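Local coordinates for UspA domain-containing protein (Pyrococcus horikoshii, PDB 2DUM) that is of unknown function but belongs to the universal stress protein A family and so probably acts in stress responses, at residues Phe5-Phe10 and Glu116-Ile121; Arg20-Phe25 and Glu85-Ala90; Lys30-Glu35 and Arg92-Arg97. One frame throughout, in Å; residues are numbered along the deposited sequence.

Interaction 1: residues Phe5-Phe10 and Glu116-Ile121; sequences FRKVLF and ENVSLI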
loop_
_atom_site.group_PDB
_atom_site.type_symbol
_atom_site.label_atom_id
_atom_site.label_comp_id
_atom_site.label_asym_id
_atom_site.label_seq_id
_atom_site.Cartn_x
_atom_site.Cartn_y
_atom_site.Cartn_z
ATOM N N PHE A 5 -6.662 -4.826 -8.953
ATOM C CA PHE A 5 -6.138 -3.985 -10.017
ATOM C C PHE A 5 -7.250 -3.700 -11.041
ATOM O O PHE A 5 -6.982 -3.308 -12.182
ATOM C CB PHE A 5 -4.797 -4.561 -10.621
ATOM C CG PHE A 5 -3.693 -4.707 -9.550
ATOM C CD1 PHE A 5 -2.743 -3.685 -9.340
ATOM C CD2 PHE A 5 -3.691 -5.812 -8.635
ATOM C CE1 PHE A 5 -1.786 -3.746 -8.339
ATOM C CE2 PHE A 5 -2.701 -5.885 -7.545
ATOM C CZ PHE A 5 -1.761 -4.833 -7.432
ATOM N N ARG A 6 -8.500 -3.838 -10.616
ATOM C CA ARG A 6 -9.584 -3.647 -11.556
ATOM C C ARG A 6 -9.709 -2.206 -12.019
ATOM O O ARG A 6 -10.062 -1.994 -13.208
ATOM C CB ARG A 6 -10.910 -4.152 -11.042
ATOM C CG ARG A 6 -11.393 -3.325 -10.048
ATOM C CD ARG A 6 -12.855 -3.551 -9.813
ATOM N NE ARG A 6 -13.172 -4.774 -9.014
ATOM C CZ ARG A 6 -12.356 -5.665 -8.366
ATOM N NH1 ARG A 6 -10.941 -5.593 -8.284
ATOM N NH2 ARG A 6 -13.052 -6.678 -7.757
ATOM N N LYS A 7 -9.425 -1.237 -11.139
ATOM C CA LYS A 7 -9.522 0.136 -11.489
ATOM C C LYS A 7 -8.577 0.983 -10.618
ATOM O O LYS A 7 -8.938 1.768 -9.775
ATOM C CB LYS A 7 -10.959 0.574 -11.373
ATOM C CG LYS A 7 -11.181 2.062 -11.865
ATOM C CD LYS A 7 -12.473 2.622 -11.277
ATOM C CE LYS A 7 -13.699 2.193 -12.077
ATOM N NZ LYS A 7 -14.088 3.453 -12.845
ATOM N N VAL A 8 -7.310 0.811 -10.767
ATOM C CA VAL A 8 -6.508 1.495 -9.804
ATOM C C VAL A 8 -6.440 2.959 -10.147
ATOM O O VAL A 8 -6.625 3.317 -11.332
ATOM C CB VAL A 8 -5.125 0.856 -9.778
ATOM C CG1 VAL A 8 -5.299 -0.634 -9.878
ATOM C CG2 VAL A 8 -4.199 1.443 -10.906
ATOM N N LEU A 9 -6.168 3.801 -9.137
ATOM C CA LEU A 9 -6.022 5.243 -9.405
ATOM C C LEU A 9 -4.637 5.526 -9.049
ATOM O O LEU A 9 -4.061 4.878 -8.146
ATOM C CB LEU A 9 -6.893 6.045 -8.441
ATOM C CG LEU A 9 -7.105 7.560 -8.237
ATOM C CD1 LEU A 9 -5.895 8.205 -7.897
ATOM C CD2 LEU A 9 -7.649 8.238 -9.464
ATOM N N PHE A 10 -4.096 6.538 -9.670
ATOM C CA PHE A 10 -2.698 6.714 -9.592
ATOM C C PHE A 10 -2.496 8.134 -9.918
ATOM O O PHE A 10 -2.648 8.521 -11.062
ATOM C CB PHE A 10 -2.035 5.877 -10.697
ATOM C CG PHE A 10 -0.618 6.190 -10.862
ATOM C CD1 PHE A 10 -0.227 7.187 -11.685
ATOM C CD2 PHE A 10 0.309 5.574 -10.105
ATOM C CE1 PHE A 10 1.049 7.552 -11.810
ATOM C CE2 PHE A 10 1.645 5.943 -10.217
ATOM C CZ PHE A 10 1.993 6.946 -11.098
ATOM N N GLU A 116 -15.049 7.545 -8.004
ATOM C CA GLU A 116 -15.089 6.581 -9.066
ATOM C C GLU A 116 -15.087 5.157 -8.622
ATOM O O GLU A 116 -14.748 4.271 -9.432
ATOM C CB GLU A 116 -13.926 6.730 -9.990
ATOM C CG GLU A 116 -14.389 7.264 -11.275
ATOM C CD GLU A 116 -14.730 8.646 -11.022
ATOM O OE1 GLU A 116 -14.152 9.095 -9.989
ATOM O OE2 GLU A 116 -15.564 9.220 -11.784
ATOM N N ASN A 117 -15.466 4.944 -7.368
ATOM C CA ASN A 117 -15.411 3.672 -6.769
ATOM C C ASN A 117 -14.270 2.838 -7.373
ATOM O O ASN A 117 -14.472 1.895 -8.166
ATOM C CB ASN A 117 -16.744 2.993 -6.853
ATOM C CG ASN A 117 -16.803 1.828 -5.918
ATOM O OD1 ASN A 117 -17.438 0.804 -6.200
ATOM N ND2 ASN A 117 -16.057 1.927 -4.808
ATOM N N VAL A 118 -13.044 3.249 -7.037
ATOM C CA VAL A 118 -11.820 2.614 -7.523
ATOM C C VAL A 118 -11.454 1.455 -6.604
ATOM O O VAL A 118 -11.845 1.462 -5.440
ATOM C CB VAL A 118 -10.633 3.608 -7.605
ATOM C CG1 VAL A 118 -11.039 4.827 -8.202
ATOM C CG2 VAL A 118 -9.967 3.877 -6.242
ATOM N N SER A 119 -10.672 0.495 -7.130
ATOM C CA SER A 119 -10.310 -0.728 -6.407
ATOM C C SER A 119 -9.194 -0.477 -5.457
ATOM O O SER A 119 -9.212 -1.063 -4.398
ATOM C CB SER A 119 -9.899 -1.854 -7.355
ATOM O OG SER A 119 -8.937 -1.347 -8.236
ATOM N N LEU A 120 -8.268 0.384 -5.852
ATOM C CA LEU A 120 -7.026 0.610 -5.207
ATOM C C LEU A 120 -6.630 2.024 -5.465
ATOM O O LEU A 120 -6.994 2.589 -6.501
ATOM C CB LEU A 120 -5.949 -0.223 -5.856
ATOM C CG LEU A 120 -4.587 -0.184 -5.174
ATOM C CD1 LEU A 120 -4.650 -0.332 -3.667
ATOM C CD2 LEU A 120 -3.742 -1.318 -5.599
ATOM N N ILE A 121 -5.853 2.613 -4.547
ATOM C CA ILE A 121 -5.030 3.759 -4.964
ATOM C C ILE A 121 -3.555 3.423 -4.905
ATOM O O ILE A 121 -3.143 2.719 -3.981
ATOM C CB ILE A 121 -5.434 5.207 -4.450
ATOM C CG1 ILE A 121 -4.222 5.854 -3.893
ATOM C CG2 ILE A 121 -6.457 5.266 -3.374
ATOM C CD1 ILE A 121 -3.978 7.231 -4.382
#

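Interaction 2: residues Arg20-Phe25 and Glu85-Ala90; sequences RAVEVF and EEVKRA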
loop_
_atom_site.group_PDB
_atom_site.type_symbol
_atom_site.label_atom_id
_atom_site.label_comp_id
_atom_site.label_asym_id
_atom_site.label_seq_id
_atom_site.Cartn_x
_atom_site.Cartn_y
_atom_site.Cartn_z
ATOM N N ARG A 20 9.461 7.577 -11.765
ATOM C CA ARG A 20 10.111 6.424 -11.229
ATOM C C ARG A 20 9.118 5.389 -10.739
ATOM O O ARG A 20 9.239 4.181 -11.021
ATOM C CB ARG A 20 11.023 6.855 -10.109
ATOM C CG ARG A 20 12.525 7.014 -10.511
ATOM C CD ARG A 20 13.167 5.908 -11.458
ATOM N NE ARG A 20 13.314 4.511 -10.941
ATOM C CZ ARG A 20 13.750 3.441 -11.657
ATOM N NH1 ARG A 20 14.107 3.532 -12.951
ATOM N NH2 ARG A 20 13.841 2.246 -11.066
ATOM N N ALA A 21 8.106 5.850 -10.022
ATOM C CA ALA A 21 7.129 4.914 -9.455
ATOM C C ALA A 21 6.551 4.114 -10.558
ATOM O O ALA A 21 6.311 2.920 -10.419
ATOM C CB ALA A 21 6.119 5.596 -8.766
ATOM N N VAL A 22 6.411 4.779 -11.690
ATOM C CA VAL A 22 5.879 4.150 -12.912
ATOM C C VAL A 22 6.813 3.074 -13.482
ATOM O O VAL A 22 6.330 1.945 -13.724
ATOM C CB VAL A 22 5.447 5.183 -13.991
ATOM C CG1 VAL A 22 5.144 4.522 -15.284
ATOM C CG2 VAL A 22 4.208 5.940 -13.557
ATOM N N GLU A 23 8.115 3.351 -13.668
ATOM C CA GLU A 23 9.063 2.226 -13.968
ATOM C C GLU A 23 8.933 1.107 -12.940
ATOM O O GLU A 23 8.644 -0.064 -13.279
ATOM C CB GLU A 23 10.516 2.671 -13.978
ATOM C CG GLU A 23 10.855 3.485 -15.204
ATOM C CD GLU A 23 11.816 4.682 -14.918
ATOM O OE1 GLU A 23 11.815 5.288 -13.805
ATOM O OE2 GLU A 23 12.573 5.055 -15.842
ATOM N N VAL A 24 9.107 1.479 -11.671
ATOM C CA VAL A 24 9.140 0.470 -10.653
ATOM C C VAL A 24 7.899 -0.386 -10.796
ATOM O O VAL A 24 8.050 -1.579 -10.766
ATOM C CB VAL A 24 9.183 1.072 -9.288
ATOM C CG1 VAL A 24 9.579 0.052 -8.329
ATOM C CG2 VAL A 24 10.142 2.215 -9.288
ATOM N N PHE A 25 6.695 0.194 -10.992
ATOM C CA PHE A 25 5.530 -0.635 -11.076
ATOM C C PHE A 25 5.738 -1.484 -12.249
ATOM O O PHE A 25 5.505 -2.692 -12.197
ATOM C CB PHE A 25 4.299 0.142 -11.310
ATOM C CG PHE A 25 3.040 -0.684 -11.172
ATOM C CD1 PHE A 25 2.626 -1.162 -9.955
ATOM C CD2 PHE A 25 2.227 -0.961 -12.253
ATOM C CE1 PHE A 25 1.463 -1.931 -9.826
ATOM C CE2 PHE A 25 1.011 -1.739 -12.093
ATOM C CZ PHE A 25 0.670 -2.227 -10.887
ATOM N N GLU A 85 -0.595 7.360 -22.341
ATOM C CA GLU A 85 -0.392 6.125 -23.072
ATOM C C GLU A 85 0.873 5.296 -22.718
ATOM O O GLU A 85 0.967 4.157 -23.145
ATOM C CB GLU A 85 -0.632 6.312 -24.591
ATOM C CG GLU A 85 -0.882 4.991 -25.434
ATOM C CD GLU A 85 -2.291 4.266 -25.273
ATOM O OE1 GLU A 85 -3.404 4.924 -25.138
ATOM O OE2 GLU A 85 -2.243 2.986 -25.322
ATOM N N GLU A 86 1.792 5.808 -21.913
ATOM C CA GLU A 86 2.893 4.925 -21.421
ATOM C C GLU A 86 2.628 4.285 -19.986
ATOM O O GLU A 86 3.048 3.139 -19.641
ATOM C CB GLU A 86 4.284 5.583 -21.631
ATOM C CG GLU A 86 5.266 5.612 -20.422
ATOM C CD GLU A 86 5.307 6.944 -19.594
ATOM O OE1 GLU A 86 4.500 7.871 -19.866
ATOM O OE2 GLU A 86 6.152 7.056 -18.644
ATOM N N VAL A 87 1.878 4.995 -19.169
ATOM C CA VAL A 87 1.291 4.343 -18.018
ATOM C C VAL A 87 0.370 3.094 -18.323
ATOM O O VAL A 87 0.485 2.026 -17.698
ATOM C CB VAL A 87 0.581 5.378 -17.205
ATOM C CG1 VAL A 87 -0.099 4.720 -16.020
ATOM C CG2 VAL A 87 1.581 6.430 -16.866
ATOM N N LYS A 88 -0.538 3.257 -19.271
ATOM C CA LYS A 88 -1.417 2.214 -19.649
ATOM C C LYS A 88 -0.521 1.043 -19.919
ATOM O O LYS A 88 -0.758 -0.102 -19.502
ATOM C CB LYS A 88 -2.146 2.633 -20.922
ATOM C CG LYS A 88 -3.151 1.559 -21.390
ATOM C CD LYS A 88 -4.027 1.950 -22.603
ATOM C CE LYS A 88 -4.823 0.722 -23.037
ATOM N NZ LYS A 88 -5.767 1.031 -24.173
ATOM N N ARG A 89 0.561 1.366 -20.586
ATOM C CA ARG A 89 1.508 0.365 -21.032
ATOM C C ARG A 89 2.378 -0.196 -19.931
ATOM O O ARG A 89 2.877 -1.312 -20.057
ATOM C CB ARG A 89 2.422 0.955 -22.111
ATOM C CG ARG A 89 3.008 -0.059 -23.069
ATOM C CD ARG A 89 3.903 0.542 -24.115
ATOM N NE ARG A 89 4.751 -0.568 -24.500
ATOM C CZ ARG A 89 5.983 -0.782 -24.032
ATOM N NH1 ARG A 89 6.523 0.114 -23.210
ATOM N NH2 ARG A 89 6.681 -1.883 -24.387
ATOM N N ALA A 90 2.591 0.576 -18.866
ATOM C CA ALA A 90 3.329 0.010 -17.698
ATOM C C ALA A 90 2.461 -0.823 -16.734
ATOM O O ALA A 90 2.744 -1.983 -16.389
ATOM C CB ALA A 90 4.019 1.131 -16.945
#

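Interaction 3: residues Lys30-Glu35 and Arg92-Arg97; sequences KMEVGE and RAKNVR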
loop_
_atom_site.group_PDB
_atom_site.type_symbol
_atom_site.label_atom_id
_atom_site.label_comp_id
_atom_site.label_asym_id
_atom_site.label_seq_id
_atom_site.Cartn_x
_atom_site.Cartn_y
_atom_site.Cartn_z
ATOM N N LYS A 30 3.783 -7.664 -12.746
ATOM C CA LYS A 30 3.342 -8.306 -13.992
ATOM C C LYS A 30 1.860 -8.654 -14.225
ATOM O O LYS A 30 1.493 -9.187 -15.274
ATOM C CB LYS A 30 4.264 -9.460 -14.362
ATOM C CG LYS A 30 5.414 -8.938 -15.193
ATOM C CD LYS A 30 6.481 -10.000 -15.454
ATOM C CE LYS A 30 7.850 -9.382 -15.174
ATOM N NZ LYS A 30 7.993 -9.068 -13.695
ATOM N N MET A 31 0.990 -8.334 -13.286
ATOM C CA MET A 31 -0.434 -8.738 -13.388
ATOM C C MET A 31 -1.093 -7.645 -14.221
ATOM O O MET A 31 -0.446 -6.589 -14.558
ATOM C CB MET A 31 -1.132 -8.871 -12.010
ATOM C CG MET A 31 -0.399 -9.726 -10.962
ATOM S SD MET A 31 -1.425 -10.080 -9.603
ATOM C CE MET A 31 -2.015 -8.485 -9.218
ATOM N N GLU A 32 -2.344 -7.855 -14.600
ATOM C CA GLU A 32 -2.829 -6.905 -15.518
ATOM C C GLU A 32 -3.965 -6.093 -14.905
ATOM O O GLU A 32 -4.991 -6.614 -14.435
ATOM C CB GLU A 32 -3.119 -7.607 -16.813
ATOM C CG GLU A 32 -4.555 -7.981 -16.985
ATOM C CD GLU A 32 -5.004 -7.855 -18.469
ATOM O OE1 GLU A 32 -5.750 -8.796 -18.911
ATOM O OE2 GLU A 32 -4.596 -6.837 -19.163
ATOM N N VAL A 33 -3.701 -4.814 -14.799
ATOM C CA VAL A 33 -4.656 -3.794 -14.366
ATOM C C VAL A 33 -5.922 -3.715 -15.317
ATOM O O VAL A 33 -5.771 -3.940 -16.526
ATOM C CB VAL A 33 -3.861 -2.477 -14.378
ATOM C CG1 VAL A 33 -4.588 -1.415 -13.700
ATOM C CG2 VAL A 33 -2.456 -2.693 -13.758
ATOM N N GLY A 34 -7.145 -3.475 -14.790
ATOM C CA GLY A 34 -8.382 -3.337 -15.593
ATOM C C GLY A 34 -8.283 -1.963 -16.226
ATOM O O GLY A 34 -7.847 -1.838 -17.366
ATOM N N GLU A 35 -8.602 -0.908 -15.467
ATOM C CA GLU A 35 -8.454 0.506 -15.881
ATOM C C GLU A 35 -7.569 1.274 -14.918
ATOM O O GLU A 35 -7.639 1.119 -13.734
ATOM C CB GLU A 35 -9.851 1.098 -15.884
ATOM C CG GLU A 35 -10.115 2.633 -16.235
ATOM C CD GLU A 35 -11.705 2.939 -16.070
ATOM O OE1 GLU A 35 -12.147 4.123 -15.959
ATOM O OE2 GLU A 35 -12.542 1.959 -15.991
ATOM N N ARG A 92 0.273 -2.360 -17.541
ATOM C CA ARG A 92 -0.197 -3.452 -18.332
ATOM C C ARG A 92 -1.666 -3.446 -18.201
ATOM O O ARG A 92 -2.289 -4.420 -17.995
ATOM C CB ARG A 92 0.358 -4.783 -17.831
ATOM C CG ARG A 92 1.788 -4.653 -17.752
ATOM C CD ARG A 92 2.383 -5.352 -16.626
ATOM N NE ARG A 92 3.180 -6.417 -17.222
ATOM C CZ ARG A 92 4.473 -6.312 -17.582
ATOM N NH1 ARG A 92 5.090 -7.369 -18.130
ATOM N NH2 ARG A 92 5.166 -5.184 -17.389
ATOM N N ALA A 93 -2.198 -2.291 -18.427
ATOM C CA ALA A 93 -3.571 -1.955 -18.205
ATOM C C ALA A 93 -4.431 -2.378 -19.426
ATOM O O ALA A 93 -4.012 -2.131 -20.551
ATOM C CB ALA A 93 -3.576 -0.405 -18.039
ATOM N N LYS A 94 -5.606 -2.974 -19.284
ATOM C CA LYS A 94 -6.485 -2.925 -20.429
ATOM C C LYS A 94 -6.967 -1.471 -20.803
ATOM O O LYS A 94 -7.194 -1.276 -21.982
ATOM C CB LYS A 94 -7.694 -3.794 -20.276
ATOM C CG LYS A 94 -7.566 -4.890 -19.283
ATOM C CD LYS A 94 -8.012 -6.218 -19.892
ATOM C CE LYS A 94 -9.510 -6.379 -19.764
ATOM N NZ LYS A 94 -10.226 -5.680 -18.561
ATOM N N ASN A 95 -7.160 -0.478 -19.890
ATOM C CA ASN A 95 -7.671 0.897 -20.274
ATOM C C ASN A 95 -7.146 1.980 -19.428
ATOM O O ASN A 95 -6.784 1.784 -18.279
ATOM C CB ASN A 95 -9.161 1.068 -20.200
ATOM C CG ASN A 95 -9.857 0.128 -21.092
ATOM O OD1 ASN A 95 -10.380 -0.901 -20.638
ATOM N ND2 ASN A 95 -9.825 0.408 -22.416
ATOM N N VAL A 96 -7.146 3.172 -19.972
ATOM C CA VAL A 96 -6.568 4.286 -19.266
ATOM C C VAL A 96 -7.615 5.432 -19.311
ATOM O O VAL A 96 -8.631 5.375 -20.058
ATOM C CB VAL A 96 -5.274 4.685 -19.983
ATOM C CG1 VAL A 96 -5.493 5.908 -20.793
ATOM C CG2 VAL A 96 -4.141 4.932 -19.026
ATOM N N ARG A 97 -7.425 6.443 -18.480
ATOM C CA ARG A 97 -8.049 7.726 -18.722
ATOM C C ARG A 97 -7.310 8.780 -17.977
ATOM O O ARG A 97 -6.296 8.512 -17.357
ATOM C CB ARG A 97 -9.480 7.765 -18.284
ATOM C CG ARG A 97 -9.792 7.121 -17.029
ATOM C CD ARG A 97 -11.287 7.055 -17.096
ATOM N NE ARG A 97 -11.884 8.221 -16.491
ATOM C CZ ARG A 97 -12.748 8.167 -15.468
ATOM N NH1 ARG A 97 -13.159 9.347 -14.981
ATOM N NH2 ARG A 97 -13.216 6.978 -14.932
#

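Interaction 1: residues Phe5-Phe10 and Glu116-Ile121
Lys7, Val8 and Leu9 run beside Val118 to Ile121 where two parallel strands, 7-11 and 120-124, enter the core of the sheet. The clearest backbone link is Leu9 N to Leu120 O, 3.0 Å with an N-H...O angle of 147°. Leu9 O, turned to the same neighbouring strand, lies 3.5 Å from Ile121 CA, a CA-H...O contact that fits the parallel register of Leu9 with Ile121. Before the strands align fully, a side chain stands in for a carbonyl: Ser119 OG accepts Lys7 N at 2.9 Å (158°). Its first torsion, 51°, sets OG between the backbone N and the carbonyl carbon, turned toward Lys7; the hydroxyl also bonds Met4 O, in the chain just before the strand. The return bond, Ser119 N to Lys7 O, is weak. In the universal stress protein fold, an alpha/beta sheet of order 3-2-1-4-5, this is the 1-4 pairing, with strand 35-43 on the other flank of strand 7-11. Side chains alternate between the two faces. Val8 and Leu120 lie side by side on one, Val8 CG1 4.1 Å from Leu120 CB; Leu9 and Ile121 share the other, meeting through their CD1 methyls. Lys7 lays its aliphatic part along the turn after helix 105-115, with CD 3.4 Å from Glu116 O and 4.0 Å from Val118 CG1, while NZ makes a long, weak ion pair with Glu35. Cutting Lys7 back to alanine is likely to uncover the Glu116 carbonyl and the Val118 methyl, and Glu35 would lose a weak second counter-charge beside Arg97. At the start of the segment, Phe5 CE1 comes within 4.2 Å of Leu120 CD2, and the same ring meets Phe5 of the second subunit edge-to-face.

Interaction 2: residues Arg20-Phe25 and Glu85-Ala90
Val22 of helix 16-28 faces Val87 and Ala90 of helix 69-90, and its two methyls divide the work. With chi1 at 170°, Val22 CG1 is anti to the backbone N and CG2 anti to the carbonyl carbon, which directs CG1 to Ala90 CB (3.9 Å) and CG2 to Val87 CG2 (4.3 Å). The Ala90 methyl also lies 4.0 Å from Val22 O, which brings it against the backbone of the first helix as well as its side chain. Glu86 approaches from the solvent side: its CA-CB bond is not aimed at the neighbour, but the chain bends back until OE2 stands 4.3 Å from Val22 CG1, a contact without polar pairing. One turn beyond Val22, Phe25 has CG anti to its backbone N (chi1 -170°), which carries the ring toward the end of helix 69-90. There CD2 of Phe25 comes obliquely to 4.3 Å from Ala90 O, and the ring stacks with Phe91. The contact is apolar and modest in extent, burying 188 Å² in total. The segment axes approach to 9.7 Å, and their N-to-C directions differ by 31°, so the helices run roughly in the same sense. Val87 also touches Val36 and Leu38 of the sheet. Such near-parallel neighbours over one face of a parallel sheet are the connecting helices of successive beta-alpha-beta crossovers, as in Rossmann-like alpha/beta domains.

Interaction 3: residues Lys30-Glu35 and Arg92-Arg97
Val33 to Glu35 pair with Ala93 to Asn95 in a parallel backbone contact near the protein surface, where strands 35-43 and 95-103 begin side by side. Two hydrogen bonds mark the start: Lys94 N to Val33 O at 2.9 Å, and Asn95 N to Gly34 O, also 2.9 Å. Glu35 CA then lies 3.2 Å from Asn95 O, a CA-H...O contact in keeping with their parallel bridge. This is the 2-3 pairing of the Usp sheet, and strand 95-103 is the outermost within the chain. The Glu35 chain is extended, CG anti to the backbone N (chi1 178°), and carries its carboxylate along to Arg97. There Glu35 OE1 accepts Arg97 NH2 at 3.2 Å in a nearly straight salt bridge (175°), at the edge of the guanidinium and in its plane, although the two flat groups are turned 43° apart. At the loop end, Lys30 CG sits over one face of the Arg92 guanidinium, 3.3 Å from NH1, while Arg92 NH2 is salt-bridged to Glu26. Between these ends the Glu32 side chain crosses that of Lys94 at about a right angle, Glu32 OE2 3.5 Å from Lys94 CD.

How the interactions relate
From the N terminus, segment 5-10 opens the first strand, and interaction 1 closes its long loop only when the chain returns at 116-121. Interactions 2 and 3 both fall within that span. They cross each other, since 20-25 and 30-35 come in turn before 85-90 and 92-97. Interaction 2 joins the two crossover helices, and interaction 3 the starts of the second and third strands that follow those helices. The three meet directly: Phe10 packs on Val22 and Phe5 on Phe25, Arg6 O lies 2.9 Å from Glu35 N as a probable hydrogen bond, and Lys88 O lies 2.8 Å from Ala93 N as another. Strand 7-11 thus has a sheet partner on each flank and a helix over one face.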